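Carboxylase (Deinococcus radiodurans, PDB 5H80) probably catalyses the ATP-dependent carboxylation of biotin, as the biotin carboxylase domain of a single-chain bacterial carboxylase. Local coordinates at residues R34-N39 against V59-P64; V45-A50 against D335-Q340; G55-A60 against R74-V79; A88-A93 against Y111-E116; T406-G411 against A420-V425. One frame throughout, in Å; residues are numbered along the deposited sequence.

Contact 1. Residues R34-N39 against V59-P64; sequences RVLIAN and VAVYAP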
# COMPACT_ATOMS: atom_id res chain seq x y z
N ARG A 34 -5.63 -10.19 -25.07
CA ARG A 34 -5.09 -8.95 -25.42
C ARG A 34 -6.19 -7.99 -25.21
O ARG A 34 -7.22 -8.01 -25.98
CB ARG A 34 -4.63 -8.91 -26.89
CG ARG A 34 -3.43 -9.77 -27.15
CD ARG A 34 -3.15 -9.89 -28.66
NE ARG A 34 -2.98 -8.56 -29.24
CZ ARG A 34 -1.86 -7.85 -29.11
NH1 ARG A 34 -0.84 -8.35 -28.41
NH2 ARG A 34 -1.75 -6.67 -29.72
N VAL A 35 -6.07 -7.18 -24.16
CA VAL A 35 -7.10 -6.37 -23.65
C VAL A 35 -7.02 -4.91 -24.17
O VAL A 35 -6.05 -4.13 -23.93
CB VAL A 35 -7.10 -6.30 -22.08
CG1 VAL A 35 -8.28 -5.42 -21.55
CG2 VAL A 35 -7.13 -7.66 -21.46
N LEU A 36 -8.02 -4.52 -24.92
CA LEU A 36 -8.07 -3.14 -25.36
C LEU A 36 -8.65 -2.32 -24.31
O LEU A 36 -9.77 -2.59 -23.92
CB LEU A 36 -8.89 -2.97 -26.63
CG LEU A 36 -9.26 -1.58 -27.17
CD1 LEU A 36 -7.96 -1.05 -27.65
CD2 LEU A 36 -10.30 -1.67 -28.32
N ILE A 37 -7.93 -1.27 -23.88
CA ILE A 37 -8.34 -0.39 -22.75
C ILE A 37 -9.01 0.84 -23.40
O ILE A 37 -8.33 1.79 -23.89
CB ILE A 37 -7.15 -0.05 -21.83
CG1 ILE A 37 -6.56 -1.37 -21.29
CG2 ILE A 37 -7.49 0.91 -20.69
CD1 ILE A 37 -5.35 -1.16 -20.44
N ALA A 38 -10.33 0.80 -23.53
CA ALA A 38 -11.09 1.90 -24.15
C ALA A 38 -11.36 3.10 -23.19
O ALA A 38 -12.48 3.39 -22.84
CB ALA A 38 -12.41 1.40 -24.75
N ASN A 39 -10.28 3.75 -22.76
CA ASN A 39 -10.32 4.73 -21.73
C ASN A 39 -8.91 5.40 -21.63
O ASN A 39 -8.10 5.23 -22.55
CB ASN A 39 -10.75 4.15 -20.33
CG ASN A 39 -11.59 5.14 -19.54
OD1 ASN A 39 -11.20 6.28 -19.34
ND2 ASN A 39 -12.77 4.77 -19.13
N VAL A 59 -3.51 -3.28 -24.79
CA VAL A 59 -3.47 -2.31 -25.87
C VAL A 59 -4.18 -1.04 -25.37
O VAL A 59 -5.35 -1.07 -25.11
CB VAL A 59 -4.10 -2.92 -27.16
CG1 VAL A 59 -4.11 -1.85 -28.27
CG2 VAL A 59 -3.47 -4.31 -27.53
N ALA A 60 -3.47 0.05 -25.27
CA ALA A 60 -4.00 1.38 -24.91
C ALA A 60 -4.34 2.16 -26.19
O ALA A 60 -3.87 1.76 -27.33
CB ALA A 60 -3.01 2.11 -24.01
N VAL A 61 -5.16 3.19 -26.03
CA VAL A 61 -5.44 4.13 -27.10
C VAL A 61 -5.21 5.53 -26.49
O VAL A 61 -5.42 5.80 -25.25
CB VAL A 61 -6.87 3.99 -27.72
CG1 VAL A 61 -7.05 2.70 -28.54
CG2 VAL A 61 -8.00 4.13 -26.66
N TYR A 62 -4.82 6.47 -27.31
CA TYR A 62 -4.63 7.83 -26.92
C TYR A 62 -4.94 8.84 -28.01
O TYR A 62 -4.76 8.55 -29.22
CB TYR A 62 -3.20 8.13 -26.35
CG TYR A 62 -2.10 7.86 -27.33
CD1 TYR A 62 -1.46 8.91 -27.94
CD2 TYR A 62 -1.70 6.53 -27.75
CE1 TYR A 62 -0.53 8.72 -28.93
CE2 TYR A 62 -0.67 6.33 -28.72
CZ TYR A 62 -0.10 7.45 -29.27
OH TYR A 62 0.85 7.35 -30.24
N ALA A 63 -5.45 9.96 -27.58
CA ALA A 63 -5.60 11.15 -28.43
C ALA A 63 -4.34 11.96 -28.29
O ALA A 63 -3.67 11.92 -27.23
CB ALA A 63 -6.78 11.96 -27.94
N PRO A 64 -3.90 12.70 -29.37
CA PRO A 64 -2.69 13.45 -29.17
C PRO A 64 -2.50 14.44 -27.98
O PRO A 64 -1.42 14.54 -27.38
CB PRO A 64 -2.51 14.20 -30.56
CG PRO A 64 -3.43 13.50 -31.52
CD PRO A 64 -4.56 13.01 -30.66
O HOH W 1 -6.09 3.25 -23.29
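Val59 sits between two backbone bonds to strand 34-37, the mark of parallel pairing: its N donates to Val35 O at 2.8 Å, almost straight (174°), and its O accepts from Ile37 N at 2.9 Å. The short strand axes run 4.8 Å apart at 20°. On the face that carries Leu36 and Val59 the packing is close. With CG anti to the backbone N (chi1 171°), Leu36 sends CD1 across to Val59 CG1 at 4.0 Å, and the same methyl meets Val61 CG1, the two side chains crossing at about a right angle. Arg34 NH2, whose polar partners include Glu77, passes 3.7 Å from Val59 CG2. Beyond Ile37 the first segment leaves the strand and the contact is looser: water 1 bridges Ile37 O (2.7 Å), Asn39 O and Val61 N, accepting from the last at 2.9 Å. The two strands belong to the beta-alpha-beta unit 34-37, 42-53, 57-62 of the N-terminal domain. Helix 42-53 covers Ile37 and Ala60 on one face, helix 92-101 covers Leu36 and Val61 on the other, and strand 77-80 continues the sheet beyond strand 57-62.

Contact 2. Residues V45-A50 against D335-Q340; sequences VRIERA and DLVTAQ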
# COMPACT_ATOMS: atom_id res chain seq x y z
N VAL A 45 -4.41 3.47 -16.62
CA VAL A 45 -3.16 2.99 -15.87
C VAL A 45 -3.49 1.80 -14.89
O VAL A 45 -2.78 0.70 -14.86
CB VAL A 45 -2.52 4.22 -15.14
CG1 VAL A 45 -1.42 3.80 -14.19
CG2 VAL A 45 -1.85 5.29 -16.01
N ARG A 46 -4.49 1.97 -14.09
CA ARG A 46 -5.04 0.98 -13.24
C ARG A 46 -5.26 -0.40 -13.91
O ARG A 46 -4.86 -1.53 -13.48
CB ARG A 46 -6.32 1.52 -12.60
CG ARG A 46 -6.98 0.49 -11.64
CD ARG A 46 -6.21 0.17 -10.33
NE ARG A 46 -6.70 -0.94 -9.51
CZ ARG A 46 -6.20 -2.17 -9.63
NH1 ARG A 46 -5.43 -2.53 -10.62
NH2 ARG A 46 -6.56 -3.11 -8.82
N ILE A 47 -6.03 -0.36 -15.04
CA ILE A 47 -6.29 -1.50 -15.85
C ILE A 47 -5.00 -2.15 -16.38
O ILE A 47 -4.93 -3.38 -16.34
CB ILE A 47 -7.39 -1.28 -16.95
CG1 ILE A 47 -8.67 -0.87 -16.28
CG2 ILE A 47 -7.57 -2.50 -17.75
CD1 ILE A 47 -9.71 -0.24 -17.21
N GLU A 48 -4.06 -1.40 -16.97
CA GLU A 48 -2.76 -1.90 -17.46
C GLU A 48 -2.02 -2.66 -16.38
O GLU A 48 -1.65 -3.80 -16.65
CB GLU A 48 -1.85 -0.78 -17.95
CG GLU A 48 -2.46 -0.16 -19.20
CD GLU A 48 -1.90 1.20 -19.56
OE1 GLU A 48 -1.25 1.83 -18.74
OE2 GLU A 48 -2.18 1.70 -20.68
N ARG A 49 -2.19 -2.24 -15.12
CA ARG A 49 -1.48 -2.88 -13.95
C ARG A 49 -2.18 -4.22 -13.61
O ARG A 49 -1.54 -5.19 -13.47
CB ARG A 49 -1.38 -1.97 -12.75
CG ARG A 49 -0.40 -0.82 -12.85
CD ARG A 49 -0.66 0.33 -11.96
NE ARG A 49 0.47 1.23 -12.00
CZ ARG A 49 0.50 2.45 -11.40
NH1 ARG A 49 -0.54 2.91 -10.67
NH2 ARG A 49 1.60 3.19 -11.55
N ALA A 50 -3.51 -4.32 -13.66
CA ALA A 50 -4.26 -5.61 -13.37
C ALA A 50 -3.97 -6.64 -14.57
O ALA A 50 -3.71 -7.81 -14.39
CB ALA A 50 -5.74 -5.28 -13.33
N ASP A 335 -7.82 -7.32 -4.81
CA ASP A 335 -7.68 -6.67 -6.13
C ASP A 335 -9.02 -6.85 -6.97
O ASP A 335 -9.29 -8.00 -7.54
CB ASP A 335 -6.55 -7.29 -6.86
CG ASP A 335 -6.15 -6.55 -8.14
OD1 ASP A 335 -7.08 -5.95 -8.84
OD2 ASP A 335 -4.92 -6.48 -8.47
N LEU A 336 -9.81 -5.82 -6.94
CA LEU A 336 -11.08 -5.80 -7.73
C LEU A 336 -10.90 -5.87 -9.19
O LEU A 336 -11.81 -6.44 -9.88
CB LEU A 336 -12.01 -4.67 -7.34
CG LEU A 336 -12.64 -4.81 -5.92
CD1 LEU A 336 -13.23 -3.55 -5.35
CD2 LEU A 336 -13.57 -6.02 -5.87
N VAL A 337 -9.80 -5.29 -9.73
CA VAL A 337 -9.76 -5.20 -11.22
C VAL A 337 -9.28 -6.52 -11.84
O VAL A 337 -9.71 -7.00 -12.91
CB VAL A 337 -8.99 -3.97 -11.70
CG1 VAL A 337 -9.01 -3.84 -13.25
CG2 VAL A 337 -9.51 -2.69 -10.98
N THR A 338 -8.24 -7.19 -11.24
CA THR A 338 -7.92 -8.56 -11.73
C THR A 338 -9.14 -9.51 -11.62
O THR A 338 -9.43 -10.26 -12.55
CB THR A 338 -6.72 -9.16 -10.95
OG1 THR A 338 -6.99 -9.15 -9.53
CG2 THR A 338 -5.55 -8.36 -11.27
N ALA A 339 -9.93 -9.40 -10.52
CA ALA A 339 -11.18 -10.19 -10.28
C ALA A 339 -12.20 -9.87 -11.44
O ALA A 339 -12.72 -10.79 -12.08
CB ALA A 339 -11.81 -9.94 -8.96
N GLN A 340 -12.35 -8.60 -11.70
CA GLN A 340 -13.26 -8.14 -12.75
C GLN A 340 -12.91 -8.73 -14.15
O GLN A 340 -13.80 -9.36 -14.79
CB GLN A 340 -13.25 -6.66 -12.82
CG GLN A 340 -14.31 -6.05 -13.78
CD GLN A 340 -14.05 -4.58 -14.02
OE1 GLN A 340 -12.94 -4.04 -13.87
NE2 GLN A 340 -15.15 -3.86 -14.36
O HOH W 2 -3.88 -4.89 -10.14
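Arg46 reaches from helix 42-53 to Asp335, and its NH2 forms a salt bridge to Asp335 OD1 at 2.9 Å. The bond is bent, 131° at the hydrogen, and it comes from above the carboxylate plane, the guanidinium and carboxylate planes being 54° apart. Water 2 adds a second link, accepting from Arg46 NH1 and donating to Asp335 OD2. Over one face of the guanidinium lies Val337 CG2, 3.6 Å from Arg46 CZ and centred on the group, so an apolar methyl backs the charge. The other branch of Val337, CG1, packs on Ala50 CB at 3.6 Å, and Thr338 CG2 touches the same Ala50 CB at 3.7 Å. A small residue at position 50 fits this close approach, for the CA atoms of Ala50 and Thr338 are 5.0 Å apart.

In the next shell, Asp335 is the N-cap of helix 336-344: its OD1 accepts from Thr338 N at 2.9 Å, from the face opposite to Arg46 NH2, and more weakly from Val337 N. Arg46 is bent at chi2, which carries its head across Val337. Glu329 makes a salt bridge to the same NH2, and His325 accepts from NE. Farther out, Pro400 of the second subunit packs on Arg46.

The helix axes cross at -67°, joining the N-terminal domain to the ATP-binding domain. Because one carboxylate oxygen serves both the helix start and Arg46, the cap and the interdomain ion pair are probably coupled, and the helix N-terminus would probably stabilise the negative charge of Asp335.

Contact 3. Residues G55-A60 against R74-V79; sequences GWQSVA and RADEAV. With EDO (1,2-ethanediol), chain E.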
# COMPACT_ATOMS: atom_id res chain seq x y z
N GLY A 55 -0.66 -11.69 -16.33
CA GLY A 55 0.19 -12.14 -17.42
C GLY A 55 -0.45 -12.00 -18.81
O GLY A 55 -0.09 -12.75 -19.76
N TRP A 56 -1.46 -11.12 -18.93
CA TRP A 56 -2.08 -10.79 -20.17
C TRP A 56 -1.43 -9.58 -20.78
O TRP A 56 -0.47 -9.03 -20.24
CB TRP A 56 -3.57 -10.54 -19.94
CG TRP A 56 -4.38 -11.72 -19.22
CD1 TRP A 56 -3.92 -12.99 -18.83
CD2 TRP A 56 -5.75 -11.72 -18.93
NE1 TRP A 56 -4.95 -13.74 -18.28
CE2 TRP A 56 -6.07 -12.96 -18.28
CE3 TRP A 56 -6.76 -10.78 -19.11
CZ2 TRP A 56 -7.35 -13.27 -17.90
CZ3 TRP A 56 -8.02 -11.06 -18.69
CH2 TRP A 56 -8.36 -12.32 -18.12
N GLN A 57 -1.89 -9.26 -21.99
CA GLN A 57 -1.37 -8.11 -22.71
C GLN A 57 -2.35 -7.00 -22.84
O GLN A 57 -3.51 -7.29 -22.93
CB GLN A 57 -0.86 -8.50 -24.11
CG GLN A 57 0.33 -9.45 -24.01
CD GLN A 57 0.64 -10.05 -25.34
OE1 GLN A 57 -0.21 -10.07 -26.26
NE2 GLN A 57 1.86 -10.55 -25.46
N SER A 58 -1.84 -5.75 -22.85
CA SER A 58 -2.68 -4.62 -23.00
C SER A 58 -2.41 -3.81 -24.26
O SER A 58 -1.29 -3.55 -24.64
CB SER A 58 -2.60 -3.64 -21.78
OG SER A 58 -1.27 -3.12 -21.54
N VAL A 59 -3.51 -3.28 -24.79
CA VAL A 59 -3.47 -2.31 -25.87
C VAL A 59 -4.18 -1.04 -25.37
O VAL A 59 -5.35 -1.07 -25.11
CB VAL A 59 -4.10 -2.92 -27.16
CG1 VAL A 59 -4.11 -1.85 -28.27
CG2 VAL A 59 -3.47 -4.31 -27.53
N ALA A 60 -3.47 0.05 -25.27
CA ALA A 60 -4.00 1.38 -24.91
C ALA A 60 -4.34 2.16 -26.19
O ALA A 60 -3.87 1.76 -27.33
CB ALA A 60 -3.01 2.11 -24.01
N ARG A 74 2.74 3.02 -20.31
CA ARG A 74 2.52 1.79 -19.53
C ARG A 74 1.87 0.63 -20.28
O ARG A 74 2.00 -0.54 -19.84
CB ARG A 74 1.76 2.11 -18.19
CG ARG A 74 1.44 0.96 -17.28
CD ARG A 74 2.76 0.38 -16.68
NE ARG A 74 2.44 -0.77 -15.80
CZ ARG A 74 2.09 -1.99 -16.19
NH1 ARG A 74 2.01 -2.30 -17.50
NH2 ARG A 74 1.78 -2.92 -15.30
N ALA A 75 1.12 0.86 -21.35
CA ALA A 75 0.62 -0.27 -22.06
C ALA A 75 1.73 -1.12 -22.73
O ALA A 75 2.88 -0.64 -22.99
CB ALA A 75 -0.34 0.29 -23.12
N ASP A 76 1.39 -2.32 -23.09
CA ASP A 76 2.34 -3.15 -23.87
C ASP A 76 2.39 -2.57 -25.26
O ASP A 76 3.41 -2.63 -25.93
CB ASP A 76 1.95 -4.61 -23.96
CG ASP A 76 1.92 -5.26 -22.62
OD1 ASP A 76 2.98 -5.27 -21.96
OD2 ASP A 76 0.84 -5.72 -22.23
N GLU A 77 1.27 -2.04 -25.70
CA GLU A 77 1.32 -1.33 -27.00
C GLU A 77 0.24 -0.27 -26.96
O GLU A 77 -0.81 -0.50 -26.31
CB GLU A 77 1.25 -2.30 -28.13
CG GLU A 77 -0.10 -2.57 -28.70
CD GLU A 77 -0.03 -3.67 -29.80
OE1 GLU A 77 -0.25 -4.86 -29.46
OE2 GLU A 77 0.29 -3.30 -30.98
N ALA A 78 0.56 0.92 -27.46
CA ALA A 78 -0.37 2.00 -27.49
C ALA A 78 -0.62 2.44 -28.92
O ALA A 78 0.36 2.65 -29.69
CB ALA A 78 0.11 3.18 -26.66
N VAL A 79 -1.92 2.67 -29.20
CA VAL A 79 -2.43 2.92 -30.56
C VAL A 79 -3.05 4.34 -30.66
O VAL A 79 -3.98 4.71 -29.92
CB VAL A 79 -3.42 1.84 -30.97
CG1 VAL A 79 -4.03 2.17 -32.35
CG2 VAL A 79 -2.70 0.50 -31.01
C1 EDO E . -2.51 -16.59 -20.32
O1 EDO E . -1.36 -15.81 -20.69
C2 EDO E . -2.60 -16.50 -18.78
O2 EDO E . -3.68 -17.33 -18.30
O HOH W 3 0.84 -6.73 -19.73
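Ser58 and Ala60 carry the parallel pairing of strands 57-62 and 77-80, whose axes lie 4.6 Å apart at 24°: Glu77 N donates to Ser58 O, Ala60 N to Glu77 O at 2.9 Å, and Val79 N to Ala60 O at 2.9 Å. At the start of the pairing a side chain stands in for a strand partner. Asp76 OD2 accepts from Ser58 N at 2.8 Å through its anti lone pair, nearly straight (165°). In return Ser58 OG, placed by a chi1 of 60° between its own backbone N and carbonyl carbon, accepts from Asp76 N at 3.2 Å. Water 3 donates to both Asp76 OD2 and Trp56 O. Ala60 CB presses on Ala75 CB at 3.4 Å, tighter than usual for two methyls. On the other face, Glu77 runs beside Val59, its OE1 3.8 Å from Val59 CG2, and Val59 CG1 meets Val79 CG2. The strands belong to the beta-alpha-beta unit 57-62, 70-74, 77-80, at one edge of the parallel sheet. The polar atoms divide by role: Asp76 spends its OD2 on backbone and water where the strand starts, whereas Glu77 carries its charge to Arg34, a salt bridge that ties this edge strand to strand 34-37 across strand 57-62.

Contact 4. Residues A88-A93 against Y111-E116; sequences AYLDGA and YGFLSE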
# COMPACT_ATOMS: atom_id res chain seq x y z
N ALA A 88 -12.71 11.36 -29.25
CA ALA A 88 -11.86 10.33 -29.84
C ALA A 88 -12.03 9.01 -29.08
O ALA A 88 -12.03 7.93 -29.72
CB ALA A 88 -10.40 10.75 -29.76
N TYR A 89 -12.12 9.12 -27.75
CA TYR A 89 -12.33 7.93 -26.85
C TYR A 89 -13.77 7.40 -26.83
O TYR A 89 -13.99 6.24 -26.48
CB TYR A 89 -11.84 8.25 -25.42
CG TYR A 89 -10.36 8.63 -25.28
CD1 TYR A 89 -9.42 7.66 -24.98
CD2 TYR A 89 -9.94 9.92 -25.32
CE1 TYR A 89 -8.11 8.00 -24.91
CE2 TYR A 89 -8.60 10.26 -25.18
CZ TYR A 89 -7.71 9.25 -24.86
OH TYR A 89 -6.39 9.51 -24.73
N LEU A 90 -14.72 8.17 -27.36
CA LEU A 90 -16.12 7.82 -27.44
C LEU A 90 -16.48 7.29 -28.88
O LEU A 90 -17.63 6.89 -29.16
CB LEU A 90 -16.98 9.06 -27.12
CG LEU A 90 -16.83 9.63 -25.71
CD1 LEU A 90 -17.38 11.06 -25.56
CD2 LEU A 90 -17.44 8.61 -24.77
N ASP A 91 -15.50 7.27 -29.80
CA ASP A 91 -15.85 6.76 -31.14
C ASP A 91 -15.83 5.23 -31.12
O ASP A 91 -14.85 4.61 -31.37
CB ASP A 91 -15.02 7.49 -32.22
CG ASP A 91 -15.39 7.05 -33.64
OD1 ASP A 91 -16.04 5.98 -33.86
OD2 ASP A 91 -14.88 7.74 -34.55
N GLY A 92 -16.99 4.66 -30.81
CA GLY A 92 -17.12 3.22 -30.74
C GLY A 92 -16.60 2.48 -31.95
O GLY A 92 -15.86 1.50 -31.79
N ALA A 93 -16.95 2.91 -33.19
CA ALA A 93 -16.42 2.23 -34.40
C ALA A 93 -14.92 2.35 -34.58
O ALA A 93 -14.31 1.37 -35.01
CB ALA A 93 -17.10 2.74 -35.69
N TYR A 111 -14.34 3.30 -16.53
CA TYR A 111 -15.58 3.95 -16.10
C TYR A 111 -15.64 5.26 -16.85
O TYR A 111 -14.59 5.83 -17.33
CB TYR A 111 -15.70 4.11 -14.56
CG TYR A 111 -14.36 4.28 -13.79
CD1 TYR A 111 -13.66 5.41 -13.88
CD2 TYR A 111 -13.89 3.30 -12.99
CE1 TYR A 111 -12.46 5.57 -13.18
CE2 TYR A 111 -12.72 3.43 -12.27
CZ TYR A 111 -12.01 4.59 -12.41
OH TYR A 111 -10.82 4.63 -11.75
N GLY A 112 -16.87 5.72 -17.00
CA GLY A 112 -17.14 6.80 -17.90
C GLY A 112 -17.09 6.29 -19.32
O GLY A 112 -17.04 5.00 -19.59
N PHE A 113 -16.99 7.28 -20.24
CA PHE A 113 -16.82 6.93 -21.69
C PHE A 113 -17.99 5.93 -22.06
O PHE A 113 -19.17 6.18 -21.72
CB PHE A 113 -15.35 6.51 -21.92
CG PHE A 113 -14.34 7.68 -21.71
CD1 PHE A 113 -14.02 8.56 -22.77
CD2 PHE A 113 -13.85 8.01 -20.44
CE1 PHE A 113 -13.19 9.66 -22.56
CE2 PHE A 113 -13.01 9.11 -20.24
CZ PHE A 113 -12.65 9.91 -21.31
N LEU A 114 -17.63 4.73 -22.51
CA LEU A 114 -18.60 3.77 -23.08
C LEU A 114 -18.90 2.63 -22.13
O LEU A 114 -19.52 1.64 -22.50
CB LEU A 114 -18.01 3.25 -24.41
CG LEU A 114 -17.79 4.32 -25.49
CD1 LEU A 114 -17.18 3.74 -26.74
CD2 LEU A 114 -19.05 5.11 -25.82
N SER A 115 -18.51 2.77 -20.83
CA SER A 115 -18.81 1.69 -19.89
C SER A 115 -20.26 1.34 -19.59
O SER A 115 -20.50 0.28 -19.09
CB SER A 115 -18.12 1.89 -18.54
OG SER A 115 -18.43 3.15 -17.98
N GLU A 116 -21.21 2.22 -19.89
CA GLU A 116 -22.56 1.94 -19.65
C GLU A 116 -23.34 1.86 -20.92
O GLU A 116 -24.50 1.66 -20.85
CB GLU A 116 -23.13 3.08 -18.76
CG GLU A 116 -22.48 3.07 -17.36
CD GLU A 116 -23.21 3.99 -16.38
OE1 GLU A 116 -24.26 4.63 -16.74
OE2 GLU A 116 -22.74 4.06 -15.23
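Phe113, Leu114 and Leu90 bury the most surface here, and the contact between them is apolar. Phe113 brings its CD1 and CE1 atoms to Tyr89: Phe113 CD1 comes to 3.4 Å from Tyr89 CB, and CE1 stands next to the same carbon. The two side chains run alongside each other, pointing the same way, with ring centroids 5.7 Å apart and planes at 68°, an oblique pair. Leu90 CD2 lies 3.6 Å from Phe113 CA and 4.0 Å from Phe113 CD1. Leu90 CD2 also meets Leu114 CD2 at 4.0 Å, while the other branch of Leu114, CD1, rests 4.0 Å from Gly92 CA. Leu114 CG lies anti to its carbonyl carbon (chi1 -62°), a setting that brings both methyls to the 88-93 side.

The loop owes its shape to a type II' turn from Gly112 to Ser115, in which Gly112 O accepts from Ser115 N and Ser115 OG on one face of its carbonyl plane. With a serine in place of Phe113 the ring is gone, and a gap would probably open beside Tyr89 CB and Leu90 CD2.

Tyr89 lies in the short segment before Asp91, the N-cap of helix 92-101, so the loop between strand 106-108 and helix 118-126 packs just ahead of helix 92-101. The Tyr89 hydroxyl bonds Ala63 N, just past strand 57-62, and Phe113 also touches Asn39, just past strand 34-37.

Contact 5. Residues T406-G411 against A420-V425; sequences TFVTTG and ALLAKV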
# COMPACT_ATOMS: atom_id res chain seq x y z
N THR A 406 -2.52 7.37 -10.16
CA THR A 406 -2.41 8.55 -11.04
C THR A 406 -1.96 8.06 -12.47
O THR A 406 -1.63 6.93 -12.72
CB THR A 406 -1.49 9.63 -10.42
OG1 THR A 406 -1.47 10.91 -11.12
CG2 THR A 406 -0.07 9.10 -10.27
N PHE A 407 -1.96 9.07 -13.35
CA PHE A 407 -1.47 9.08 -14.70
C PHE A 407 -0.43 10.22 -14.99
O PHE A 407 0.19 10.25 -16.05
CB PHE A 407 -2.67 9.19 -15.67
CG PHE A 407 -3.24 10.50 -15.65
CD1 PHE A 407 -2.99 11.43 -16.73
CD2 PHE A 407 -4.07 10.90 -14.64
CE1 PHE A 407 -3.54 12.71 -16.66
CE2 PHE A 407 -4.65 12.14 -14.63
CZ PHE A 407 -4.37 13.06 -15.60
N VAL A 408 -0.23 11.08 -14.02
CA VAL A 408 0.49 12.42 -14.08
C VAL A 408 1.98 12.13 -13.86
O VAL A 408 2.39 11.33 -12.99
CB VAL A 408 -0.09 13.51 -13.18
CG1 VAL A 408 0.70 14.81 -13.32
CG2 VAL A 408 -1.56 13.77 -13.52
N THR A 409 2.83 12.66 -14.75
CA THR A 409 4.26 12.75 -14.41
C THR A 409 4.74 14.18 -14.70
O THR A 409 4.00 15.01 -15.29
CB THR A 409 5.16 11.78 -15.17
OG1 THR A 409 4.95 11.95 -16.58
CG2 THR A 409 4.89 10.32 -14.76
N THR A 410 5.99 14.45 -14.30
CA THR A 410 6.54 15.80 -14.47
C THR A 410 6.56 16.21 -15.95
O THR A 410 6.94 15.41 -16.84
CB THR A 410 7.92 15.88 -13.79
OG1 THR A 410 7.75 15.54 -12.41
CG2 THR A 410 8.48 17.27 -13.86
N GLY A 411 6.08 17.42 -16.19
CA GLY A 411 6.08 18.03 -17.50
C GLY A 411 4.83 17.78 -18.27
O GLY A 411 4.78 18.13 -19.43
N ALA A 420 -10.96 16.81 -14.11
CA ALA A 420 -9.95 17.56 -13.36
C ALA A 420 -9.12 16.64 -12.47
O ALA A 420 -8.17 17.12 -11.87
CB ALA A 420 -10.58 18.64 -12.48
N LEU A 421 -9.42 15.35 -12.47
CA LEU A 421 -8.66 14.43 -11.57
C LEU A 421 -7.22 14.35 -11.95
O LEU A 421 -6.86 14.01 -13.13
CB LEU A 421 -9.33 13.13 -11.57
CG LEU A 421 -8.79 12.11 -10.53
CD1 LEU A 421 -9.16 12.51 -9.12
CD2 LEU A 421 -9.41 10.77 -10.89
N LEU A 422 -6.38 14.56 -10.96
CA LEU A 422 -4.92 14.41 -11.11
C LEU A 422 -4.41 13.16 -10.40
O LEU A 422 -3.60 12.44 -10.97
CB LEU A 422 -4.19 15.59 -10.48
CG LEU A 422 -4.20 16.99 -11.21
CD1 LEU A 422 -3.55 18.03 -10.30
CD2 LEU A 422 -3.61 16.89 -12.62
N ALA A 423 -4.94 12.90 -9.17
CA ALA A 423 -4.54 11.67 -8.50
C ALA A 423 -5.53 11.25 -7.43
O ALA A 423 -6.18 12.11 -6.83
CB ALA A 423 -3.16 11.85 -7.86
N LYS A 424 -5.56 9.97 -7.14
CA LYS A 424 -6.36 9.49 -6.01
C LYS A 424 -5.43 9.02 -4.88
O LYS A 424 -4.62 8.23 -5.16
CB LYS A 424 -7.32 8.42 -6.40
CG LYS A 424 -8.19 8.74 -7.63
CD LYS A 424 -9.15 7.59 -8.03
CE LYS A 424 -8.51 6.24 -8.41
NZ LYS A 424 -9.38 5.17 -8.98
N VAL A 425 -5.62 9.54 -3.68
CA VAL A 425 -4.80 9.19 -2.54
C VAL A 425 -5.61 8.39 -1.58
O VAL A 425 -6.61 8.90 -1.03
CB VAL A 425 -4.27 10.43 -1.84
CG1 VAL A 425 -3.44 10.15 -0.51
CG2 VAL A 425 -3.45 11.28 -2.85
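Thr406 faces Leu422 and Ala423, and its side chain can be followed outward. Thr406 CB lies 3.8 Å from Ala423 CB and also near Leu422 O (3.6 Å). From CB the OG1 branch stands anti to the backbone N (chi1 -172°), which turns the hydroxyl to Leu422 O; there Thr406 OG1 donates a short bond of 2.6 Å, with the donor only 16° from the carbonyl plane. The same OG1 accepts from Val408 N at 3.2 Å (163° at the hydrogen), so one oxygen both gives and receives.

That second bond makes an ST turn, which bends the chain after Thr406, at the edge of a five-stranded antiparallel sheet; both segments lie in the biotin carboxylase C-terminal region. On the partner strand, Leu422 and Ala423 both face Val373 of strand 367-374, a classic beta bulge within strand 421-429. The bulge and the turn thus meet at Leu422 O. A valine in place of Thr406 would probably leave Leu422 O without its hydroxyl donor and Val408 N without its acceptor, freeing the turn to shift.

Two further side chains gather at this carbonyl. Val408 CG2 approaches Leu422 O at 3.5 Å and Leu422 CD2 at 3.8 Å, and it also lies over one face of the Phe407 ring, offset toward the rim. The ring brings its edge to the neighbouring carbonyl, Phe407 CE2 standing 3.3 Å from Leu421 O, while Arg40 makes a cation-pi contact with it.

How the contacts relate
Contacts 1 and 3 are successive pairings in one parallel sheet: both use strand 57-62 and share Val59 and Ala60, but contact 1 is buried whereas contact 3 lies at the sheet edge and is partly exposed. Val61 packing on Val79 also joins them. Contact 2, also buried, belongs to the helix covering that sheet, with Glu48 packed on Ile37, Ala60 and Ala75; its ion pair spans two domains. Contact 4, partly exposed and apolar, lies beyond the C-terminal strand ends and is tied to contact 1 by a probable hydrogen bond from Asn39 ND2 to Tyr111 O. Contact 5 is buried in another, antiparallel sheet; Val45 packs against Thr406 and Phe407, linking it to contact 2.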